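ORF112 (PDB 4WCG) binds left-handed Z-DNA through its winged helix-turn-helix Zalpha domain and, as a viral protein, probably counters the host interferon response, as the poxvirus protein E3L does. Local coordinates at residues K45-L50 with Y77-D82; R86-P89 with W94-P97. All coordinates share one frame; numbering follows the deposited sequence.

Contact 1 of 2, residues K45-L50 with Y77-D82. With nucleotides of chain D; nucleotides of chain C.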
loop_
_atom_site.group_PDB
_atom_site.type_symbol
_atom_site.label_atom_id
_atom_site.label_comp_id
_atom_site.label_asym_id
_atom_site.label_seq_id
_atom_site.Cartn_x
_atom_site.Cartn_y
_atom_site.Cartn_z
ATOM N N LYS A 45 14.516 1.050 -9.489
ATOM C CA LYS A 45 14.987 -0.212 -10.047
ATOM C C LYS A 45 13.884 -1.277 -10.007
ATOM O O LYS A 45 13.732 -2.070 -10.933
ATOM C CB LYS A 45 16.227 -0.695 -9.295
ATOM C CG LYS A 45 17.433 0.228 -9.460
ATOM C CD LYS A 45 18.547 -0.164 -8.516
ATOM C CE LYS A 45 19.779 0.704 -8.732
ATOM N NZ LYS A 45 20.942 0.214 -7.939
ATOM N N ILE A 46 13.126 -1.295 -8.921
ATOM C CA ILE A 46 12.029 -2.249 -8.783
ATOM C C ILE A 46 10.927 -1.950 -9.801
ATOM O O ILE A 46 10.395 -2.852 -10.445
ATOM C CB ILE A 46 11.463 -2.212 -7.363
ATOM C CG1 ILE A 46 12.503 -2.750 -6.379
ATOM C CG2 ILE A 46 10.172 -3.028 -7.272
ATOM C CD1 ILE A 46 12.118 -2.562 -4.927
ATOM N N LEU A 47 10.601 -0.672 -9.956
ATOM C CA LEU A 47 9.595 -0.261 -10.930
ATOM C C LEU A 47 10.046 -0.646 -12.335
ATOM O O LEU A 47 9.238 -1.048 -13.179
ATOM C CB LEU A 47 9.348 1.244 -10.842
ATOM C CG LEU A 47 8.672 1.694 -9.546
ATOM C CD1 LEU A 47 8.621 3.211 -9.468
ATOM C CD2 LEU A 47 7.264 1.142 -9.470
ATOM N N ALA A 48 11.342 -0.518 -12.599
ATOM C CA ALA A 48 11.841 -0.881 -13.908
ATOM C C ALA A 48 11.685 -2.369 -14.187
ATOM O O ALA A 48 11.340 -2.756 -15.300
ATOM C CB ALA A 48 13.290 -0.469 -14.056
ATOM N N TYR A 49 11.959 -3.203 -13.186
ATOM C CA TYR A 49 11.773 -4.638 -13.353
ATOM C C TYR A 49 10.305 -4.925 -13.669
ATOM O O TYR A 49 9.994 -5.681 -14.587
ATOM C CB TYR A 49 12.208 -5.400 -12.095
ATOM C CG TYR A 49 12.135 -6.911 -12.235
ATOM C CD1 TYR A 49 10.937 -7.592 -12.052
ATOM C CD2 TYR A 49 13.262 -7.651 -12.564
ATOM C CE1 TYR A 49 10.864 -8.969 -12.186
ATOM C CE2 TYR A 49 13.198 -9.033 -12.698
ATOM C CZ TYR A 49 11.994 -9.685 -12.503
ATOM O OH TYR A 49 11.925 -11.056 -12.643
ATOM N N LEU A 50 9.405 -4.305 -12.920
ATOM C CA LEU A 50 7.980 -4.575 -13.085
ATOM C C LEU A 50 7.467 -4.140 -14.448
ATOM O O LEU A 50 6.541 -4.746 -14.993
ATOM C CB LEU A 50 7.177 -3.887 -11.981
ATOM C CG LEU A 50 7.389 -4.544 -10.627
ATOM C CD1 LEU A 50 6.684 -3.762 -9.518
ATOM C CD2 LEU A 50 6.881 -5.983 -10.674
ATOM N N TYR A 77 6.166 -2.784 -0.506
ATOM C CA TYR A 77 5.039 -2.441 0.344
ATOM C C TYR A 77 4.943 -0.934 0.584
ATOM O O TYR A 77 3.848 -0.387 0.609
ATOM C CB TYR A 77 5.111 -3.207 1.668
ATOM C CG TYR A 77 4.579 -4.628 1.555
ATOM C CD1 TYR A 77 5.404 -5.676 1.148
ATOM C CD2 TYR A 77 3.249 -4.902 1.814
ATOM C CE1 TYR A 77 4.912 -6.965 1.044
ATOM C CE2 TYR A 77 2.743 -6.177 1.709
ATOM C CZ TYR A 77 3.580 -7.210 1.319
ATOM O OH TYR A 77 3.051 -8.476 1.222
ATOM N N ARG A 78 6.067 -0.245 0.754
ATOM C CA ARG A 78 5.960 1.196 0.916
ATOM C C ARG A 78 5.467 1.875 -0.369
ATOM O O ARG A 78 4.670 2.818 -0.295
ATOM C CB ARG A 78 7.285 1.776 1.379
ATOM C CG ARG A 78 7.621 1.375 2.825
ATOM C CD ARG A 78 6.502 1.702 3.845
ATOM N NE ARG A 78 6.945 1.471 5.221
ATOM C CZ ARG A 78 6.212 1.672 6.320
ATOM N NH1 ARG A 78 4.953 2.114 6.241
ATOM N NH2 ARG A 78 6.743 1.433 7.515
ATOM N N MET A 79 5.918 1.397 -1.535
ATOM C CA MET A 79 5.414 1.959 -2.804
ATOM C C MET A 79 3.930 1.676 -3.005
ATOM O O MET A 79 3.228 2.460 -3.660
ATOM C CB MET A 79 6.201 1.425 -4.002
ATOM C CG MET A 79 7.490 2.203 -4.219
ATOM S SD MET A 79 8.263 1.871 -5.810
ATOM C CE MET A 79 8.790 0.165 -5.574
ATOM N N SER A 80 3.439 0.576 -2.449
ATOM C CA SER A 80 2.038 0.239 -2.635
ATOM C C SER A 80 1.143 1.232 -1.879
ATOM O O SER A 80 -0.011 1.432 -2.245
ATOM C CB SER A 80 1.751 -1.197 -2.181
ATOM O OG SER A 80 1.691 -1.311 -0.767
ATOM N N GLU A 81 1.659 1.866 -0.826
ATOM C CA GLU A 81 0.862 2.809 -0.050
ATOM C C GLU A 81 0.344 3.954 -0.902
ATOM O O GLU A 81 -0.809 4.337 -0.770
ATOM C CB GLU A 81 1.662 3.379 1.129
ATOM C CG GLU A 81 2.052 2.313 2.125
ATOM C CD GLU A 81 3.056 2.777 3.148
ATOM O OE1 GLU A 81 3.381 3.984 3.200
ATOM O OE2 GLU A 81 3.512 1.907 3.915
ATOM N N ASP A 82 1.201 4.500 -1.770
ATOM C CA ASP A 82 0.774 5.622 -2.597
ATOM C C ASP A 82 0.499 5.212 -4.030
ATOM O O ASP A 82 0.382 6.064 -4.912
ATOM C CB ASP A 82 1.797 6.767 -2.560
ATOM C CG ASP A 82 3.207 6.325 -2.902
ATOM O OD1 ASP A 82 3.595 5.199 -2.553
ATOM O OD2 ASP A 82 3.944 7.134 -3.505
ATOM P P DG D 5 10.221 -10.821 3.880
ATOM O OP1 DG D 5 10.029 -11.397 2.570
ATOM O OP2 DG D 5 11.453 -11.088 4.581
ATOM O "O5'" DG D 5 10.009 -9.264 3.722
ATOM C "C5'" DG D 5 10.061 -8.433 4.848
ATOM C "C4'" DG D 5 9.665 -7.023 4.484
ATOM O "O4'" DG D 5 8.313 -6.998 4.003
ATOM C "C3'" DG D 5 9.709 -6.061 5.663
ATOM O "O3'" DG D 5 10.945 -5.380 5.583
ATOM C "C2'" DG D 5 8.528 -5.138 5.432
ATOM C "C1'" DG D 5 7.597 -5.895 4.512
ATOM N N9 DG D 5 6.355 -6.400 5.086
ATOM C C8 DG D 5 5.107 -6.254 4.547
ATOM N N7 DG D 5 4.180 -6.861 5.226
ATOM C C5 DG D 5 4.859 -7.448 6.279
ATOM C C6 DG D 5 4.378 -8.226 7.349
ATOM O O6 DG D 5 3.228 -8.557 7.592
ATOM N N1 DG D 5 5.408 -8.639 8.179
ATOM C C2 DG D 5 6.728 -8.328 8.008
ATOM N N2 DG D 5 7.568 -8.811 8.917
ATOM N N3 DG D 5 7.188 -7.590 7.018
ATOM C C4 DG D 5 6.204 -7.181 6.200
ATOM P P DC D 4 4.819 -11.469 1.588
ATOM O OP1 DC D 4 4.876 -10.306 0.687
ATOM O OP2 DC D 4 5.663 -12.634 1.294
ATOM O "O5'" DC D 4 5.102 -10.977 3.086
ATOM C "C5'" DC D 4 5.947 -9.881 3.326
ATOM C "C4'" DC D 4 6.899 -10.199 4.470
ATOM O "O4'" DC D 4 6.143 -10.348 5.708
ATOM C "C3'" DC D 4 7.703 -11.495 4.305
ATOM O "O3'" DC D 4 9.031 -11.301 4.808
ATOM C "C2'" DC D 4 6.937 -12.473 5.194
ATOM C "C1'" DC D 4 6.529 -11.553 6.340
ATOM N N1 DC D 4 5.381 -12.065 7.116
ATOM C C2 DC D 4 5.600 -12.777 8.284
ATOM O O2 DC D 4 6.767 -12.968 8.650
ATOM N N3 DC D 4 4.535 -13.250 8.986
ATOM C C4 DC D 4 3.296 -13.019 8.543
ATOM N N4 DC D 4 2.272 -13.496 9.256
ATOM C C5 DC D 4 3.054 -12.298 7.338
ATOM C C6 DC D 4 4.109 -11.835 6.669
ATOM P P DG C 5 -0.612 3.965 14.760
ATOM O OP1 DG C 5 -1.271 5.172 14.391
ATOM O OP2 DG C 5 -0.838 3.424 16.069
ATOM O "O5'" DG C 5 -0.988 2.848 13.699
ATOM C "C5'" DG C 5 -0.476 1.556 13.850
ATOM C "C4'" DG C 5 -0.853 0.691 12.672
ATOM O "O4'" DG C 5 -0.371 1.288 11.456
ATOM C "C3'" DG C 5 -0.236 -0.696 12.745
ATOM O "O3'" DG C 5 -1.198 -1.569 13.301
ATOM C "C2'" DG C 5 0.068 -1.025 11.299
ATOM C "C1'" DG C 5 0.166 0.313 10.593
ATOM N N9 DG C 5 1.495 0.753 10.200
ATOM C C8 DG C 5 1.839 1.221 8.961
ATOM N N7 DG C 5 3.081 1.598 8.880
ATOM C C5 DG C 5 3.591 1.369 10.147
ATOM C C6 DG C 5 4.884 1.596 10.665
ATOM O O6 DG C 5 5.867 2.054 10.096
ATOM N N1 DG C 5 4.967 1.228 12.000
ATOM C C2 DG C 5 3.936 0.733 12.745
ATOM N N2 DG C 5 4.213 0.453 14.019
ATOM N N3 DG C 5 2.720 0.537 12.280
ATOM C C4 DG C 5 2.623 0.857 10.978
#
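Met79 reaches from helix 69-81 to helix 40-52 and makes the whole bridge between Lys45-Leu50 and Tyr77-Asp82. Its thioether rests against the branch of Leu47, SD lying 3.8 Å from Leu47 CG with both methyls scarcely farther off. A bend at the last torsion (chi3 -69°) turns the terminal methyl aside to Ile46, where CE of Met79 stands 3.9 Å from CG2. Met79 and Ile46 are buried, and Leu65, His75 and Leu76 pack on Ile46 as well, so this is the close-packed side. The Leu47 side is looser, being partly exposed, with Lys45 and Ala48 exposed on the outer face of helix 40-52.

Elsewhere helix 69-81 meets DNA, as expected of the recognition helix of a winged helix-turn-helix domain. The C8 edge of the guanine of DG5 of chain D points onto the Tyr77 face, 3.3 Å above the ring centre, while Tyr77 OH gives a 2.6 Å hydrogen bond to OP1 of DC4 of chain D. Arg78 points its guanidinium edge at DG5 of chain C, NH2 donating to O6 at 2.8 Å and NH1 more loosely to N7. Its NH1 also forms a salt bridge with the syn lone pair of Glu81 OE2 (2.7 Å), which steadies the guanidinium. The chemistry thus divides: between 45-50 and 77-82 the contact is apolar, while an edge-on base contact and polar hydrogen bonds serve the nucleic acid.

Contact 2 of 2, residues R86-P89 with W94-P97. With SO4 (sulfate ion), chain E.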
loop_
_atom_site.group_PDB
_atom_site.type_symbol
_atom_site.label_atom_id
_atom_site.label_comp_id
_atom_site.label_asym_id
_atom_site.label_seq_id
_atom_site.Cartn_x
_atom_site.Cartn_y
_atom_site.Cartn_z
ATOM N N ARG A 86 1.138 -2.265 -7.084
ATOM C CA ARG A 86 -0.087 -2.826 -6.542
ATOM C C ARG A 86 0.090 -4.326 -6.381
ATOM O O ARG A 86 0.550 -5.008 -7.309
ATOM C CB ARG A 86 -1.260 -2.510 -7.455
ATOM C CG ARG A 86 -2.613 -2.848 -6.851
ATOM C CD ARG A 86 -3.699 -2.723 -7.876
ATOM N NE ARG A 86 -3.766 -1.372 -8.415
ATOM C CZ ARG A 86 -4.265 -1.070 -9.609
ATOM N NH1 ARG A 86 -4.728 -2.033 -10.393
ATOM N NH2 ARG A 86 -4.286 0.190 -10.020
ATOM N N LYS A 87 -0.279 -4.846 -5.218
ATOM C CA LYS A 87 -0.199 -6.272 -4.968
ATOM C C LYS A 87 -1.473 -6.960 -5.436
ATOM O O LYS A 87 -2.557 -6.380 -5.366
ATOM C CB LYS A 87 0.021 -6.529 -3.471
ATOM C CG LYS A 87 0.454 -7.935 -3.118
ATOM C CD LYS A 87 0.570 -8.075 -1.600
ATOM C CE LYS A 87 -0.787 -8.342 -0.984
ATOM N NZ LYS A 87 -1.307 -9.673 -1.401
ATOM N N HIS A 88 -1.332 -8.191 -5.916
ATOM C CA HIS A 88 -2.450 -9.102 -6.103
ATOM C C HIS A 88 -3.273 -9.225 -4.824
ATOM O O HIS A 88 -2.718 -9.295 -3.738
ATOM C CB HIS A 88 -1.920 -10.481 -6.536
ATOM C CG HIS A 88 -2.969 -11.416 -7.042
ATOM N ND1 HIS A 88 -3.859 -12.059 -6.210
ATOM C CD2 HIS A 88 -3.262 -11.830 -8.299
ATOM C CE1 HIS A 88 -4.662 -12.823 -6.930
ATOM N NE2 HIS A 88 -4.322 -12.699 -8.203
ATOM N N PRO A 89 -4.602 -9.262 -4.955
ATOM C CA PRO A 89 -5.430 -9.279 -3.742
ATOM C C PRO A 89 -5.228 -10.515 -2.849
ATOM O O PRO A 89 -5.457 -10.414 -1.640
ATOM C CB PRO A 89 -6.860 -9.235 -4.296
ATOM C CG PRO A 89 -6.746 -9.667 -5.729
ATOM C CD PRO A 89 -5.403 -9.191 -6.186
ATOM N N TRP A 94 3.149 -8.894 -7.806
ATOM C CA TRP A 94 3.150 -7.431 -7.888
ATOM C C TRP A 94 2.979 -6.903 -9.309
ATOM O O TRP A 94 3.555 -7.426 -10.279
ATOM C CB TRP A 94 4.449 -6.870 -7.291
ATOM C CG TRP A 94 4.549 -7.214 -5.837
ATOM C CD1 TRP A 94 5.076 -8.359 -5.279
ATOM C CD2 TRP A 94 4.057 -6.433 -4.744
ATOM N NE1 TRP A 94 4.939 -8.321 -3.922
ATOM C CE2 TRP A 94 4.326 -7.150 -3.559
ATOM C CE3 TRP A 94 3.425 -5.192 -4.651
ATOM C CZ2 TRP A 94 3.986 -6.654 -2.295
ATOM C CZ3 TRP A 94 3.081 -4.710 -3.414
ATOM C CH2 TRP A 94 3.368 -5.437 -2.242
ATOM N N TYR A 95 2.187 -5.840 -9.402
ATOM C CA TYR A 95 1.869 -5.207 -10.664
ATOM C C TYR A 95 2.232 -3.734 -10.671
ATOM O O TYR A 95 2.301 -3.074 -9.640
ATOM C CB TYR A 95 0.379 -5.358 -10.976
ATOM C CG TYR A 95 -0.081 -6.784 -10.971
ATOM C CD1 TYR A 95 0.054 -7.587 -12.101
ATOM C CD2 TYR A 95 -0.663 -7.328 -9.837
ATOM C CE1 TYR A 95 -0.364 -8.909 -12.077
ATOM C CE2 TYR A 95 -1.091 -8.639 -9.810
ATOM C CZ TYR A 95 -0.939 -9.421 -10.933
ATOM O OH TYR A 95 -1.381 -10.722 -10.898
ATOM N N LEU A 96 2.400 -3.219 -11.876
ATOM C CA LEU A 96 2.660 -1.815 -12.083
ATOM C C LEU A 96 1.414 -1.172 -12.684
ATOM O O LEU A 96 1.108 -1.436 -13.846
ATOM C CB LEU A 96 3.864 -1.671 -13.022
ATOM C CG LEU A 96 4.489 -0.318 -13.324
ATOM C CD1 LEU A 96 5.175 0.236 -12.102
ATOM C CD2 LEU A 96 5.463 -0.465 -14.490
ATOM N N PRO A 97 0.695 -0.337 -11.911
ATOM C CA PRO A 97 -0.509 0.344 -12.424
ATOM C C PRO A 97 -0.210 1.256 -13.610
ATOM O O PRO A 97 0.884 1.821 -13.615
ATOM C CB PRO A 97 -0.994 1.174 -11.228
ATOM C CG PRO A 97 -0.379 0.528 -10.029
ATOM C CD PRO A 97 0.944 -0.008 -10.495
HETATM S S SO4 E . -3.829 2.175 -7.001
HETATM O O1 SO4 E . -3.405 2.700 -8.298
HETATM O O2 SO4 E . -5.286 2.002 -6.994
HETATM O O3 SO4 E . -3.201 0.865 -6.767
HETATM O O4 SO4 E . -3.457 3.128 -5.958
#
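Lys87 sets CG anti to its backbone N (chi1 -166°), while Trp94 turns its indole beside its own backbone N (chi1 -63°), and together these torsions bring the lysine chain across the ring. The two residues face each other in the antiparallel beta hairpin that forms the wing of this winged helix-turn-helix domain. CB of Lys87 sits over the face of the six-membered ring of Trp94, 3.7 Å from its centroid, a CH-pi contact that CG and CD extend toward CZ2. Beyond them the lysine bends away, and NZ donates to the carbonyl of its neighbour His88 and to that of His91 in the hairpin loop. The far end of the indole meets Tyr77 edge-to-face, which ties the wing to the recognition helix.

Arg86 and Tyr95 form the hydrogen-bonded pair of the ladder. Arg86 N donates to Tyr95 O at 2.9 Å, and Tyr95 N returns a bond to Arg86 O at 2.8 Å. Their side chains leave the sheet on the face away from Lys87 and Trp94. The Tyr95 ring runs alongside His88, and its OH comes to 3.4 Å from CD2 at the imidazole edge, a van der Waals contact; ND1 of His88 is hydrogen-bonded to the backbone N of Gln90.

At the outer end, Pro97 CB packs 3.6 Å from Arg86 NH2. The same guanidinium grips a sulfate, probably from the crystallisation liquor, which Arg86 of the second subunit also holds: here NE donates to O3 at 2.8 Å with an N-H...O angle of 166°, and NH2 to O1 at 3.2 Å.

How the contacts relate
Contact 1 lies in the core, its centre about 4 Å from the centre of the chain, and joins two helices by apolar side chains; contact 2 is at the surface and joins two short strands by backbone hydrogen bonds. They share no segment, but helix 69-81 and strand 86-87 follow each other in the chain, and the two contacts touch. Tyr77 OH lies 3.8 Å from Lys87 CD, and Leu47 CD2 lies 3.5 Å from Leu96 CD1, so the wing and the C-terminal residue Leu96 pack on the helices. Their polar groups differ in role: in contact 1 Arg78 binds a guanine base and Glu81, and a tyrosine hydroxyl takes the phosphate, whereas Arg86 in contact 2 holds a sulfate at the interface with the second subunit.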